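Murein peptide amidase A (Escherichia coli O157:H7, PDB 5HXD) probably hydrolyses the gamma-D-glutamyl-diaminopimelate amide bond of murein tripeptide as a zinc-dependent peptidase of the M14 family, taking part in peptidoglycan breakdown. Local coordinates at residues S41-A46 and Q143-I148; Q139-L144 and G193-W198; D158-I163 and V187-P192; P166-L171 and L181-S186. All blocks are in the same frame, centred on the assembly; numbering follows the deposited sequence.

How the interactions relate
Interactions 1 and 2 lie in the interior and share helix 136-148: in interaction 1 it meets strand 43-45 of the mixed sheet, in interaction 2 the start of helix 195-201. They meet where Ile145 CD1 lies 3.5 Å from Phe195 CE1. Interactions 3 and 4 are surface contacts at the other end of the sheet, where strands 162-164 and 183-184 are parallel neighbours joined by backbone bonds of Ile163. No hydrogen bond crosses any of the four pairs of segments. Aliphatic contacts serve interaction 1, sulfur and rings interaction 2, one leucine methyl at the edge of the active site interaction 3, and an imidazole and a threonine methyl interaction 4.

Interaction 1: residues S41-A46 and Q143-I148; sequences SGLILA and QLIHRI
With CG anti to the backbone N (chi1 -179°), Leu43 sends its branched end from strand 43-45 toward helix 136-148. Ile145 is turned differently: at chi1 -56° CG1 lies opposite the carbonyl carbon, which carries the CG1-CD1 arm to the leucine although the bond to CB leaves the helix at a slant. The two side chains cross at about a right angle. Evidence for a one-methyl contact is direct: Leu43 CD2 approaches Ile145 CG1 to 3.7 Å and Ile145 CD1 to 3.9 Å, thus resting against the middle and the end of the same arm. Three residues further along the helix, Ile148 CD1 meets that methyl more distantly, at 4.4 Å from Leu43 CD2. The backbones stay well apart, 8.5 Å between the CA atoms of Leu43 and Ile145, as suits a helix laid on a sheet through side chains. Val153 and His74, from the strands flanking 43-45, also touch Leu43, while Phe195 and Trp198 pack on Ile145. Every cross-contact is between carbon atoms and no hydrogen bond joins the segments, so the attraction here is dispersion and the burial of aliphatic surface, with little directional constraint.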
loop_
_atom_site.group_PDB
_atom_site.type_symbol
_atom_site.label_atom_id
_atom_site.label_comp_id
_atom_site.label_asym_id
_atom_site.label_seq_id
_atom_site.Cartn_x
_atom_site.Cartn_y
_atom_site.Cartn_z
ATOM N N SER A 41 27.148 2.074 -6.653
ATOM C CA SER A 41 25.903 1.846 -5.931
ATOM C C SER A 41 24.989 3.036 -6.055
ATOM O O SER A 41 25.402 4.171 -5.791
ATOM C CB SER A 41 26.163 1.555 -4.466
ATOM O OG SER A 41 26.560 0.214 -4.307
ATOM N N GLY A 42 23.765 2.753 -6.493
ATOM C CA GLY A 42 22.725 3.744 -6.647
ATOM C C GLY A 42 21.597 3.489 -5.669
ATOM O O GLY A 42 21.722 2.650 -4.776
ATOM N N LEU A 43 20.491 4.202 -5.836
ATOM C CA LEU A 43 19.388 4.101 -4.879
ATOM C C LEU A 43 18.085 3.786 -5.597
ATOM O O LEU A 43 17.752 4.434 -6.605
ATOM C CB LEU A 43 19.267 5.402 -4.075
ATOM C CG LEU A 43 18.201 5.549 -2.984
ATOM C CD1 LEU A 43 18.177 4.347 -2.052
ATOM C CD2 LEU A 43 18.472 6.828 -2.213
ATOM N N ILE A 44 17.351 2.790 -5.101
ATOM C CA ILE A 44 16.040 2.484 -5.675
ATOM C C ILE A 44 14.933 2.735 -4.649
ATOM O O ILE A 44 14.951 2.234 -3.525
ATOM C CB ILE A 44 15.975 1.040 -6.217
ATOM C CG1 ILE A 44 17.154 0.788 -7.162
ATOM C CG2 ILE A 44 14.668 0.810 -6.973
ATOM C CD1 ILE A 44 17.578 -0.663 -7.252
ATOM N N LEU A 45 13.963 3.530 -5.066
ATOM C CA LEU A 45 13.036 4.182 -4.159
ATOM C C LEU A 45 11.627 3.814 -4.546
ATOM O O LEU A 45 11.355 3.595 -5.735
ATOM C CB LEU A 45 13.212 5.702 -4.250
ATOM C CG LEU A 45 13.449 6.629 -3.068
ATOM C CD1 LEU A 45 14.589 6.156 -2.205
ATOM C CD2 LEU A 45 13.743 7.998 -3.611
ATOM N N ALA A 46 10.724 3.778 -3.564
ATOM C CA ALA A 46 9.317 3.580 -3.859
ATOM C C ALA A 46 8.400 4.123 -2.770
ATOM O O ALA A 46 8.847 4.496 -1.685
ATOM C CB ALA A 46 9.041 2.120 -4.086
ATOM N N GLN A 143 18.654 13.124 4.511
ATOM C CA GLN A 143 19.861 12.851 5.276
ATOM C C GLN A 143 20.481 11.501 4.913
ATOM O O GLN A 143 21.717 11.368 4.857
ATOM C CB GLN A 143 19.576 12.930 6.775
ATOM C CG GLN A 143 19.535 14.365 7.296
ATOM C CD GLN A 143 20.657 15.250 6.711
ATOM O OE1 GLN A 143 21.837 14.852 6.671
ATOM N NE2 GLN A 143 20.286 16.451 6.244
ATOM N N LEU A 144 19.624 10.512 4.672
ATOM C CA LEU A 144 20.040 9.222 4.137
ATOM C C LEU A 144 20.899 9.418 2.885
ATOM O O LEU A 144 22.012 8.902 2.802
ATOM C CB LEU A 144 18.813 8.354 3.814
ATOM C CG LEU A 144 19.012 6.947 3.242
ATOM C CD1 LEU A 144 19.406 5.960 4.326
ATOM C CD2 LEU A 144 17.764 6.479 2.523
ATOM N N ILE A 145 20.391 10.191 1.928
ATOM C CA ILE A 145 21.078 10.372 0.652
ATOM C C ILE A 145 22.382 11.192 0.805
ATOM O O ILE A 145 23.274 11.091 -0.032
ATOM C CB ILE A 145 20.113 11.014 -0.400
ATOM C CG1 ILE A 145 18.870 10.138 -0.539
ATOM C CG2 ILE A 145 20.771 11.148 -1.770
ATOM C CD1 ILE A 145 17.856 10.620 -1.560
ATOM N N HIS A 146 22.507 11.967 1.883
ATOM C CA HIS A 146 23.770 12.649 2.201
ATOM C C HIS A 146 24.766 11.675 2.810
ATOM O O HIS A 146 25.923 11.631 2.399
ATOM C CB HIS A 146 23.552 13.822 3.157
ATOM C CG HIS A 146 23.241 15.121 2.468
ATOM N ND1 HIS A 146 21.981 15.661 2.444
ATOM C CD2 HIS A 146 24.042 15.972 1.784
ATOM C CE1 HIS A 146 22.009 16.805 1.767
ATOM N NE2 HIS A 146 23.242 17.011 1.360
ATOM N N ARG A 147 24.311 10.888 3.779
ATOM C CA ARG A 147 25.145 9.864 4.413
ATOM C C ARG A 147 25.759 8.896 3.376
ATOM O O ARG A 147 26.983 8.709 3.335
ATOM C CB ARG A 147 24.322 9.088 5.453
ATOM C CG ARG A 147 25.107 8.073 6.314
ATOM C CD ARG A 147 24.176 7.001 6.949
ATOM N NE ARG A 147 23.014 7.601 7.606
ATOM C CZ ARG A 147 21.864 6.958 7.831
ATOM N NH1 ARG A 147 21.744 5.692 7.438
ATOM N NH2 ARG A 147 20.830 7.566 8.436
ATOM N N ILE A 148 24.911 8.307 2.525
ATOM C CA ILE A 148 25.349 7.222 1.642
ATOM C C ILE A 148 25.953 7.673 0.312
ATOM O O ILE A 148 26.693 6.901 -0.314
ATOM C CB ILE A 148 24.187 6.247 1.316
ATOM C CG1 ILE A 148 23.116 6.943 0.476
ATOM C CG2 ILE A 148 23.603 5.656 2.582
ATOM C CD1 ILE A 148 22.431 6.026 -0.482
#

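Interaction 2: residues Q139-L144 and G193-W198; sequences QALCQL and GSFGSW
Cys142 and Trp198 have the nearest pair of CA atoms across the two segments, 9.0 Å apart, a gap bridged by side chains. Trp198 points at helix 136-148 and, its first torsion extended (chi1 -176°), reaches across so that its six-membered ring lies against Cys142, one face toward the sulfur. SG is 3.5 Å from the centroid of that ring and only 18° off its normal, which defines a sulfur-aromatic contact. It is displaced toward the rim, closest to the atom CZ2 of Trp198, and Cys142 CB also approaches CZ2, at 3.7 Å. Beside this pair, Leu141 CD2 touches Phe195 CE1 at 3.7 Å, meeting the ring obliquely; the two side chains cross at about a right angle. Phe101 packs edge-to-face on Phe195 and touches Cys142 and Trp198 too. Ser194 caps the start of helix 195-201, which carries both rings, as its N-cap: Ser197 N donates to Ser194 OG at 3.0 Å with an N-H...O angle of 147°. The arrangement is a buried helix-to-helix contact within the alpha/beta fold of M14 peptidases; it lies near the metal site, since the Phe195 side chain is about 6 Å from that of the predicted zinc ligand His157 and about 10 Å from the bound zinc ion.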
loop_
_atom_site.group_PDB
_atom_site.type_symbol
_atom_site.label_atom_id
_atom_site.label_comp_id
_atom_site.label_asym_id
_atom_site.label_seq_id
_atom_site.Cartn_x
_atom_site.Cartn_y
_atom_site.Cartn_z
ATOM N N GLN A 139 12.839 14.895 5.492
ATOM C CA GLN A 139 14.122 15.115 6.122
ATOM C C GLN A 139 14.912 13.832 6.212
ATOM O O GLN A 139 16.092 13.812 5.877
ATOM C CB GLN A 139 13.931 15.742 7.502
ATOM C CG GLN A 139 13.584 17.225 7.393
ATOM C CD GLN A 139 12.836 17.770 8.598
ATOM O OE1 GLN A 139 12.876 17.192 9.688
ATOM N NE2 GLN A 139 12.149 18.898 8.408
ATOM N N ALA A 140 14.254 12.761 6.638
ATOM C CA ALA A 140 14.929 11.494 6.836
ATOM C C ALA A 140 15.548 10.986 5.543
ATOM O O ALA A 140 16.698 10.546 5.534
ATOM C CB ALA A 140 13.990 10.485 7.394
ATOM N N LEU A 141 14.794 11.047 4.455
ATOM C CA LEU A 141 15.338 10.609 3.179
ATOM C C LEU A 141 16.481 11.516 2.727
ATOM O O LEU A 141 17.450 11.034 2.179
ATOM C CB LEU A 141 14.259 10.567 2.094
ATOM C CG LEU A 141 14.740 9.927 0.783
ATOM C CD1 LEU A 141 14.922 8.430 0.954
ATOM C CD2 LEU A 141 13.821 10.226 -0.385
ATOM N N CYS A 142 16.355 12.823 2.944
ATOM C CA CYS A 142 17.383 13.783 2.551
ATOM C C CYS A 142 18.716 13.538 3.246
ATOM O O CYS A 142 19.785 13.729 2.640
ATOM C CB CYS A 142 16.928 15.210 2.841
ATOM S SG CYS A 142 15.823 15.873 1.608
ATOM N N GLN A 143 18.654 13.124 4.511
ATOM C CA GLN A 143 19.861 12.851 5.276
ATOM C C GLN A 143 20.481 11.501 4.913
ATOM O O GLN A 143 21.717 11.368 4.857
ATOM C CB GLN A 143 19.576 12.930 6.775
ATOM C CG GLN A 143 19.535 14.365 7.296
ATOM C CD GLN A 143 20.657 15.250 6.711
ATOM O OE1 GLN A 143 21.837 14.852 6.671
ATOM N NE2 GLN A 143 20.286 16.451 6.244
ATOM N N LEU A 144 19.624 10.512 4.672
ATOM C CA LEU A 144 20.040 9.222 4.137
ATOM C C LEU A 144 20.899 9.418 2.885
ATOM O O LEU A 144 22.012 8.902 2.802
ATOM C CB LEU A 144 18.813 8.354 3.814
ATOM C CG LEU A 144 19.012 6.947 3.242
ATOM C CD1 LEU A 144 19.406 5.960 4.326
ATOM C CD2 LEU A 144 17.764 6.479 2.523
ATOM N N GLY A 193 9.424 21.757 -5.453
ATOM C CA GLY A 193 9.737 21.018 -4.243
ATOM C C GLY A 193 9.768 19.508 -4.430
ATOM O O GLY A 193 9.834 18.773 -3.448
ATOM N N SER A 194 9.727 19.041 -5.677
ATOM C CA SER A 194 9.774 17.601 -5.975
ATOM C C SER A 194 11.134 16.967 -5.631
ATOM O O SER A 194 12.144 17.665 -5.493
ATOM C CB SER A 194 9.450 17.344 -7.449
ATOM O OG SER A 194 10.586 17.555 -8.269
ATOM N N PHE A 195 11.143 15.644 -5.480
ATOM C CA PHE A 195 12.347 14.933 -5.089
ATOM C C PHE A 195 13.408 15.108 -6.183
ATOM O O PHE A 195 14.579 15.372 -5.900
ATOM C CB PHE A 195 12.039 13.456 -4.833
ATOM C CG PHE A 195 13.258 12.594 -4.680
ATOM C CD1 PHE A 195 14.063 12.699 -3.557
ATOM C CD2 PHE A 195 13.606 11.686 -5.664
ATOM C CE1 PHE A 195 15.195 11.912 -3.417
ATOM C CE2 PHE A 195 14.724 10.900 -5.534
ATOM C CZ PHE A 195 15.521 11.008 -4.402
ATOM N N GLY A 196 12.979 15.002 -7.434
ATOM C CA GLY A 196 13.853 15.233 -8.561
ATOM C C GLY A 196 14.376 16.650 -8.619
ATOM O O GLY A 196 15.504 16.875 -9.045
ATOM N N SER A 197 13.564 17.611 -8.200
ATOM C CA SER A 197 13.999 19.000 -8.159
ATOM C C SER A 197 15.114 19.183 -7.132
ATOM O O SER A 197 16.036 19.987 -7.322
ATOM C CB SER A 197 12.832 19.928 -7.827
ATOM O OG SER A 197 12.067 20.247 -8.971
ATOM N N TRP A 198 15.008 18.447 -6.033
ATOM C CA TRP A 198 16.011 18.496 -4.989
ATOM C C TRP A 198 17.291 17.811 -5.467
ATOM O O TRP A 198 18.403 18.233 -5.174
ATOM C CB TRP A 198 15.488 17.818 -3.736
ATOM C CG TRP A 198 16.406 17.898 -2.561
ATOM C CD1 TRP A 198 16.675 18.996 -1.800
ATOM C CD2 TRP A 198 17.153 16.822 -1.988
ATOM N NE1 TRP A 198 17.546 18.673 -0.788
ATOM C CE2 TRP A 198 17.851 17.343 -0.880
ATOM C CE3 TRP A 198 17.293 15.466 -2.302
ATOM C CZ2 TRP A 198 18.672 16.562 -0.090
ATOM C CZ3 TRP A 198 18.110 14.702 -1.530
ATOM C CH2 TRP A 198 18.786 15.246 -0.426
#

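Interaction 3: residues D158-I163 and V187-P192; sequences DPLACI and VGYETP
A single methyl group, Leu160 CD1, makes both approaches across this contact, and it does so from a solvent-exposed leucine. It lies 3.5 Å from Val187 CG1, the two side chains crossing at about a right angle, and 3.8 Å from the hydroxyl oxygen of Tyr189, which arrives from the opposite direction. The leucine is extended beyond CB (chi2 -177°), carrying CD1 out from its own loop to the 187-192 loop. The ring of Tyr189 lies back toward Val187, whose CG2 is 3.9 Å above one face, offset toward the rim. Arg122 makes a cation-pi contact with the same ring. In the M14 fold this loop borders the active site: the Tyr189 side chain is about 6 Å from the bound zinc ion and about 3 Å from a cacodylate ion, probably a crystallisation component. Its place near the zinc ion, ahead of Glu210 in the chain, is consistent with the mobile tyrosine that closes over substrate in carboxypeptidase A. The loop also touches a crystal neighbour, so its position may be partly set by the lattice. Leu160 also packs on Glu210, the predicted proton donor/acceptor, and follows Pro159, whose preceding peptide bond is cis. Directly after it, Ala161 and Cys162 both face Glu210 in a G1 beta bulge, with Ala161 at positive phi (54°), where strand 162-164 begins beside strand 206-210.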
loop_
_atom_site.group_PDB
_atom_site.type_symbol
_atom_site.label_atom_id
_atom_site.label_comp_id
_atom_site.label_asym_id
_atom_site.label_seq_id
_atom_site.Cartn_x
_atom_site.Cartn_y
_atom_site.Cartn_z
ATOM N N ASP A 158 3.160 6.011 -9.785
ATOM C CA ASP A 158 1.936 5.684 -10.551
ATOM C C ASP A 158 1.272 6.945 -11.076
ATOM O O ASP A 158 1.358 7.990 -10.432
ATOM C CB ASP A 158 0.885 4.985 -9.685
ATOM C CG ASP A 158 1.015 3.510 -9.687
ATOM O OD1 ASP A 158 1.859 2.992 -10.446
ATOM O OD2 ASP A 158 0.271 2.871 -8.910
ATOM N N PRO A 159 0.537 6.848 -12.199
ATOM C CA PRO A 159 0.412 5.716 -13.114
ATOM C C PRO A 159 0.689 6.162 -14.547
ATOM O O PRO A 159 -0.039 5.763 -15.456
ATOM C CB PRO A 159 -1.052 5.324 -12.942
ATOM C CG PRO A 159 -1.754 6.702 -12.643
ATOM C CD PRO A 159 -0.637 7.719 -12.349
ATOM N N LEU A 160 1.723 6.980 -14.735
ATOM C CA LEU A 160 1.909 7.699 -15.987
ATOM C C LEU A 160 2.639 6.905 -17.064
ATOM O O LEU A 160 2.886 7.430 -18.152
ATOM C CB LEU A 160 2.642 9.007 -15.722
ATOM C CG LEU A 160 1.842 9.862 -14.746
ATOM C CD1 LEU A 160 2.536 11.177 -14.545
ATOM C CD2 LEU A 160 0.402 10.067 -15.235
ATOM N N ALA A 161 2.972 5.652 -16.753
ATOM C CA ALA A 161 3.425 4.679 -17.752
ATOM C C ALA A 161 4.611 5.151 -18.609
ATOM O O ALA A 161 4.544 5.129 -19.845
ATOM C CB ALA A 161 2.254 4.281 -18.655
ATOM N N CYS A 162 5.702 5.537 -17.955
ATOM C CA CYS A 162 6.868 6.015 -18.681
ATOM C C CYS A 162 8.093 6.166 -17.782
ATOM O O CYS A 162 7.972 6.186 -16.555
ATOM C CB CYS A 162 6.558 7.355 -19.338
ATOM S SG CYS A 162 6.212 8.629 -18.124
ATOM N N ILE A 163 9.261 6.280 -18.416
ATOM C CA ILE A 163 10.532 6.507 -17.739
ATOM C C ILE A 163 10.986 7.950 -17.946
ATOM O O ILE A 163 11.298 8.341 -19.073
ATOM C CB ILE A 163 11.632 5.568 -18.262
ATOM C CG1 ILE A 163 11.193 4.108 -18.170
ATOM C CG2 ILE A 163 12.938 5.792 -17.498
ATOM C CD1 ILE A 163 10.943 3.645 -16.776
ATOM N N VAL A 187 7.362 14.893 -16.985
ATOM C CA VAL A 187 5.908 15.001 -16.925
ATOM C C VAL A 187 5.552 16.446 -17.266
ATOM O O VAL A 187 5.787 17.362 -16.470
ATOM C CB VAL A 187 5.327 14.613 -15.523
ATOM C CG1 VAL A 187 5.303 13.112 -15.346
ATOM C CG2 VAL A 187 6.111 15.265 -14.376
ATOM N N GLY A 188 4.985 16.666 -18.446
ATOM C CA GLY A 188 4.756 18.013 -18.952
ATOM C C GLY A 188 4.056 19.032 -18.063
ATOM O O GLY A 188 3.358 19.915 -18.570
ATOM N N TYR A 189 4.229 18.917 -16.745
ATOM C CA TYR A 189 3.755 19.937 -15.805
ATOM C C TYR A 189 4.814 20.165 -14.725
ATOM O O TYR A 189 5.717 19.343 -14.541
ATOM C CB TYR A 189 2.398 19.561 -15.170
ATOM C CG TYR A 189 2.393 18.226 -14.477
ATOM C CD1 TYR A 189 2.721 18.110 -13.128
ATOM C CD2 TYR A 189 2.073 17.071 -15.174
ATOM C CE1 TYR A 189 2.726 16.872 -12.502
ATOM C CE2 TYR A 189 2.065 15.834 -14.553
ATOM C CZ TYR A 189 2.387 15.742 -13.223
ATOM O OH TYR A 189 2.378 14.508 -12.628
ATOM N N GLU A 190 4.675 21.291 -14.022
ATOM C CA GLU A 190 5.644 21.761 -13.033
ATOM C C GLU A 190 5.421 21.120 -11.666
ATOM O O GLU A 190 4.291 20.956 -11.247
ATOM C CB GLU A 190 5.566 23.293 -12.921
ATOM C CG GLU A 190 6.913 23.994 -12.759
ATOM C CD GLU A 190 6.909 25.405 -13.338
ATOM O OE1 GLU A 190 7.211 25.547 -14.549
ATOM O OE2 GLU A 190 6.612 26.364 -12.590
ATOM N N THR A 191 6.502 20.744 -10.984
ATOM C CA THR A 191 6.402 20.137 -9.658
ATOM C C THR A 191 7.392 20.762 -8.660
ATOM O O THR A 191 8.398 20.151 -8.326
ATOM C CB THR A 191 6.646 18.604 -9.710
ATOM O OG1 THR A 191 7.999 18.350 -10.090
ATOM C CG2 THR A 191 5.718 17.917 -10.704
ATOM N N PRO A 192 7.079 21.969 -8.147
ATOM C CA PRO A 192 7.961 22.645 -7.187
ATOM C C PRO A 192 8.187 21.813 -5.932
ATOM O O PRO A 192 7.249 21.220 -5.413
ATOM C CB PRO A 192 7.195 23.928 -6.848
ATOM C CG PRO A 192 5.758 23.597 -7.108
ATOM C CD PRO A 192 5.778 22.658 -8.284
#

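Interaction 4: residues P166-L171 and L181-S186; sequences PRHSEL and LPLVTS
Thr185, Leu183 and His168 lose the most surface here, and they form two separate patches. In the first, Leu183 points from strand 183-184 toward the 166-171 segment and places CD2 at 3.5 Å from His168 CD2 and 3.8 Å from His168 NE2. The methyl is thus nearest the CD2 and NE2 atoms of the imidazole, approaching the ring obliquely. At chi1 -171° the His168 side chain runs away from its own backbone N, which swings the ring over to the leucine from a backbone at positive phi (49°). Glu173 of helix 170-178 touches both side chains. In the second patch, Thr185 CG2 lies 4.0 Å from Pro166 CA and 4.1 Å from Pro166 O, so the methyl meets the backbone edge of the proline, where CA belongs to ring and main chain alike. Here the backbones come close, with 4.5 Å between the CA atoms of Pro166 and Thr185. These patches join the loop that enters helix 170-178 to strand 183-184 and its end, within the beta-alpha-beta unit that begins with strand 162-164. Since no hydrogen bond spans the segments and two of the three residues are exposed, the chemistry implies weak van der Waals contact, with the strand-to-strand backbone bonds, such as Val184 with Ile163, supplying directionality.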
loop_
_atom_site.group_PDB
_atom_site.type_symbol
_atom_site.label_atom_id
_atom_site.label_comp_id
_atom_site.label_asym_id
_atom_site.label_seq_id
_atom_site.Cartn_x
_atom_site.Cartn_y
_atom_site.Cartn_z
ATOM N N PRO A 166 15.752 12.931 -17.139
ATOM C CA PRO A 166 16.154 14.313 -17.469
ATOM C C PRO A 166 17.520 14.389 -18.145
ATOM O O PRO A 166 17.851 15.413 -18.746
ATOM C CB PRO A 166 16.188 15.016 -16.103
ATOM C CG PRO A 166 16.363 13.903 -15.102
ATOM C CD PRO A 166 15.665 12.701 -15.683
ATOM N N ARG A 167 18.298 13.317 -18.053
ATOM C CA ARG A 167 19.610 13.279 -18.690
ATOM C C ARG A 167 19.599 12.538 -20.022
ATOM O O ARG A 167 20.493 12.743 -20.849
ATOM C CB ARG A 167 20.638 12.636 -17.753
ATOM C CG ARG A 167 21.653 13.628 -17.210
ATOM C CD ARG A 167 21.706 13.661 -15.684
ATOM N NE ARG A 167 22.890 12.976 -15.171
ATOM C CZ ARG A 167 23.547 13.332 -14.073
ATOM N NH1 ARG A 167 23.144 14.374 -13.365
ATOM N NH2 ARG A 167 24.610 12.640 -13.683
ATOM N N HIS A 168 18.575 11.705 -20.222
ATOM C CA HIS A 168 18.537 10.724 -21.313
ATOM C C HIS A 168 19.844 9.937 -21.345
ATOM O O HIS A 168 20.665 10.110 -22.252
ATOM C CB HIS A 168 18.283 11.395 -22.670
ATOM C CG HIS A 168 18.011 10.428 -23.780
ATOM N ND1 HIS A 168 18.982 10.031 -24.685
ATOM C CD2 HIS A 168 16.888 9.759 -24.138
ATOM C CE1 HIS A 168 18.467 9.175 -25.540
ATOM N NE2 HIS A 168 17.190 8.987 -25.231
ATOM N N SER A 169 20.044 9.085 -20.343
ATOM C CA SER A 169 21.287 8.330 -20.221
ATOM C C SER A 169 21.096 6.842 -20.516
ATOM O O SER A 169 20.070 6.435 -21.054
ATOM C CB SER A 169 21.868 8.510 -18.825
ATOM O OG SER A 169 20.953 8.020 -17.859
ATOM N N GLU A 170 22.082 6.032 -20.149
ATOM C CA GLU A 170 22.028 4.595 -20.410
ATOM C C GLU A 170 20.971 3.876 -19.560
ATOM O O GLU A 170 20.158 3.078 -20.063
ATOM C CB GLU A 170 23.403 3.972 -20.164
ATOM C CG GLU A 170 23.473 2.484 -20.454
ATOM C CD GLU A 170 24.847 1.912 -20.198
ATOM O OE1 GLU A 170 25.753 2.701 -19.858
ATOM O OE2 GLU A 170 25.019 0.678 -20.328
ATOM N N LEU A 171 21.010 4.160 -18.264
ATOM C CA LEU A 171 20.094 3.579 -17.304
ATOM C C LEU A 171 18.666 3.929 -17.702
ATOM O O LEU A 171 17.758 3.101 -17.618
ATOM C CB LEU A 171 20.431 4.088 -15.904
ATOM C CG LEU A 171 19.736 3.478 -14.695
ATOM C CD1 LEU A 171 19.593 1.978 -14.865
ATOM C CD2 LEU A 171 20.556 3.801 -13.468
ATOM N N LEU A 181 8.429 0.711 -21.294
ATOM C CA LEU A 181 7.833 2.014 -21.116
ATOM C C LEU A 181 8.605 3.023 -21.928
ATOM O O LEU A 181 9.832 2.966 -21.986
ATOM C CB LEU A 181 7.840 2.416 -19.642
ATOM C CG LEU A 181 6.916 1.602 -18.761
ATOM C CD1 LEU A 181 7.040 2.091 -17.334
ATOM C CD2 LEU A 181 5.495 1.749 -19.279
ATOM N N PRO A 182 7.889 3.957 -22.553
ATOM C CA PRO A 182 8.491 5.056 -23.309
ATOM C C PRO A 182 9.502 5.835 -22.477
ATOM O O PRO A 182 9.320 5.944 -21.268
ATOM C CB PRO A 182 7.287 5.936 -23.661
ATOM C CG PRO A 182 6.229 5.522 -22.711
ATOM C CD PRO A 182 6.428 4.071 -22.506
ATOM N N LEU A 183 10.553 6.354 -23.111
ATOM C CA LEU A 183 11.515 7.203 -22.413
ATOM C C LEU A 183 11.259 8.666 -22.742
ATOM O O LEU A 183 11.182 9.050 -23.902
ATOM C CB LEU A 183 12.947 6.812 -22.767
ATOM C CG LEU A 183 14.049 7.671 -22.143
ATOM C CD1 LEU A 183 13.900 7.799 -20.645
ATOM C CD2 LEU A 183 15.381 7.074 -22.447
ATOM N N VAL A 184 11.133 9.476 -21.699
ATOM C CA VAL A 184 10.710 10.866 -21.810
ATOM C C VAL A 184 11.615 11.677 -20.877
ATOM O O VAL A 184 12.306 11.087 -20.049
ATOM C CB VAL A 184 9.187 10.984 -21.468
ATOM C CG1 VAL A 184 8.912 11.922 -20.301
ATOM C CG2 VAL A 184 8.391 11.376 -22.703
ATOM N N THR A 185 11.677 13.000 -21.014
ATOM C CA THR A 185 12.467 13.777 -20.050
ATOM C C THR A 185 11.612 14.355 -18.897
ATOM O O THR A 185 12.107 14.511 -17.774
ATOM C CB THR A 185 13.251 14.931 -20.729
ATOM O OG1 THR A 185 12.510 15.426 -21.849
ATOM C CG2 THR A 185 14.635 14.472 -21.194
ATOM N N SER A 186 10.333 14.639 -19.142
ATOM C CA SER A 186 9.500 15.195 -18.074
ATOM C C SER A 186 8.017 14.848 -18.147
ATOM O O SER A 186 7.486 14.554 -19.221
ATOM C CB SER A 186 9.629 16.721 -18.050
ATOM O OG SER A 186 10.840 17.113 -17.437
#